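Local coordinates for RIM-binding protein, isoform F (Drosophila melanogaster, PDB 4Z8A), which probably helps organise presynaptic active zones, using this SH3 domain to bind a peptide derived from the calcium channel Cacophony, at residues G66-S70 with N71-D75. Sequence-based numbering, arbitrary orientation.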
loop_
_atom_site.group_PDB
_atom_site.type_symbol
_atom_site.label_atom_id
_atom_site.label_comp_id
_atom_site.label_asym_id
_atom_site.label_seq_id
_atom_site.Cartn_x
_atom_site.Cartn_y
_atom_site.Cartn_z
ATOM N N GLY A 66 -3.943 5.677 5.769
ATOM C CA GLY A 66 -4.811 5.445 4.628
ATOM C C GLY A 66 -4.357 4.253 3.834
ATOM O O GLY A 66 -3.273 3.713 4.075
ATOM N N LEU A 67 -5.163 3.875 2.843
ATOM C CA LEU A 67 -4.852 2.731 2.013
ATOM C C LEU A 67 -3.758 3.074 0.997
ATOM O O LEU A 67 -3.742 4.160 0.419
ATOM C CB LEU A 67 -6.117 2.244 1.293
ATOM C CG LEU A 67 -7.248 1.743 2.200
ATOM C CD1 LEU A 67 -8.491 1.422 1.371
ATOM C CD2 LEU A 67 -6.829 0.527 3.010
ATOM N N VAL A 68 -2.858 2.118 0.783
ATOM C CA VAL A 68 -1.763 2.270 -0.177
ATOM C C VAL A 68 -1.731 1.086 -1.153
ATOM O O VAL A 68 -1.951 -0.060 -0.764
ATOM C CB VAL A 68 -0.405 2.402 0.548
ATOM C CG1 VAL A 68 -0.419 3.596 1.472
ATOM C CG2 VAL A 68 -0.105 1.164 1.339
ATOM N N PRO A 69 -1.494 1.367 -2.439
ATOM C CA PRO A 69 -1.465 0.299 -3.451
ATOM C C PRO A 69 -0.213 -0.578 -3.330
ATOM O O PRO A 69 0.899 -0.072 -3.406
ATOM C CB PRO A 69 -1.450 1.066 -4.784
ATOM C CG PRO A 69 -0.807 2.354 -4.482
ATOM C CD PRO A 69 -1.173 2.689 -3.009
ATOM N N SER A 70 -0.409 -1.877 -3.144
ATOM C CA SER A 70 0.707 -2.788 -2.896
ATOM C C SER A 70 1.731 -2.765 -4.026
ATOM O O SER A 70 2.915 -2.991 -3.796
ATOM C CB SER A 70 0.180 -4.205 -2.692
ATOM O OG SER A 70 -0.550 -4.644 -3.838
ATOM N N ASN A 71 1.284 -2.470 -5.247
ATOM C CA ASN A 71 2.159 -2.578 -6.390
ATOM C C ASN A 71 3.086 -1.378 -6.544
ATOM O O ASN A 71 3.910 -1.373 -7.434
ATOM C CB ASN A 71 1.363 -2.850 -7.685
ATOM C CG ASN A 71 0.294 -1.815 -7.982
ATOM O OD1 ASN A 71 -0.188 -1.116 -7.096
ATOM N ND2 ASN A 71 -0.101 -1.730 -9.261
ATOM N N PHE A 72 2.999 -0.398 -5.636
ATOM C CA PHE A 72 3.915 0.730 -5.660
ATOM C C PHE A 72 5.037 0.571 -4.624
ATOM O O PHE A 72 5.916 1.419 -4.531
ATOM C CB PHE A 72 3.168 2.050 -5.409
ATOM C CG PHE A 72 2.575 2.651 -6.657
ATOM C CD1 PHE A 72 1.612 1.965 -7.367
ATOM C CD2 PHE A 72 2.964 3.911 -7.087
ATOM C CE1 PHE A 72 1.065 2.500 -8.533
ATOM C CE2 PHE A 72 2.413 4.466 -8.239
ATOM C CZ PHE A 72 1.468 3.753 -8.966
ATOM N N LEU A 73 4.970 -0.506 -3.847
ATOM C CA LEU A 73 5.890 -0.738 -2.726
ATOM C C LEU A 73 6.830 -1.880 -3.028
ATOM O O LEU A 73 6.533 -2.711 -3.878
ATOM C CB LEU A 73 5.107 -1.069 -1.453
ATOM C CG LEU A 73 4.001 -0.055 -1.159
ATOM C CD1 LEU A 73 3.229 -0.499 0.083
ATOM C CD2 LEU A 73 4.548 1.367 -0.972
ATOM N N ALA A 74 7.947 -1.940 -2.300
ATOM C CA ALA A 74 8.924 -3.001 -2.513
ATOM C C ALA A 74 8.523 -4.269 -1.776
ATOM O O ALA A 74 8.554 -4.310 -0.554
ATOM C CB ALA A 74 10.300 -2.546 -2.062
ATOM N N ASP A 75 8.154 -5.309 -2.511
ATOM C CA ASP A 75 7.969 -6.593 -1.866
ATOM C C ASP A 75 9.149 -7.486 -2.214
ATOM O O ASP A 75 9.428 -8.430 -1.466
ATOM C CB ASP A 75 6.643 -7.245 -2.264
ATOM C CG ASP A 75 6.575 -7.604 -3.744
ATOM O OD1 ASP A 75 7.274 -6.956 -4.547
ATOM O OD2 ASP A 75 5.805 -8.531 -4.095
ATOM O OXT ASP A 75 9.831 -7.240 -3.219
#
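Ser70 to Phe72 form the 3-10 turn that directly follows strand 64-69 of the SH3 fold, with Pro69 O as its first acceptor; Ser-Asn-Phe here stands where many SH3 domains have Ser-Asn-Tyr, in the PSNY motif. Two successive i to i+3 backbone bonds wind it: Phe72 N donates to Pro69 O at 3.1 Å, and Leu73 N to Ser70 O at 3.2 Å. Pro69 CG packs obliquely on the Phe72 ring, 3.8 Å from CD1. The Asn71 OD1 end turns back beside Pro69: with CG between the backbone N and the carbonyl carbon (chi1 56°), OD1 comes within 3.4 Å of Pro69 CB and lies at the edge of the Phe72 ring, in its plane. Meanwhile ND2 hydrogen-bonds the backbone and a polar side chain of the bound peptide, with apolar packing from the peptide on Pro69, Asn71 and Phe72. Past the turn, Leu73 CD1 meets Val68 CG2 at 3.9 Å, the two side chains crossing at about a right angle. Ser70 OG hydrogen-bonds Gly55 O just ahead of strand 56-61, Tyr21 of a loop packs edge-to-face with Phe72, and Val68 of strand 64-69 touches Tyr57 of strand 56-61.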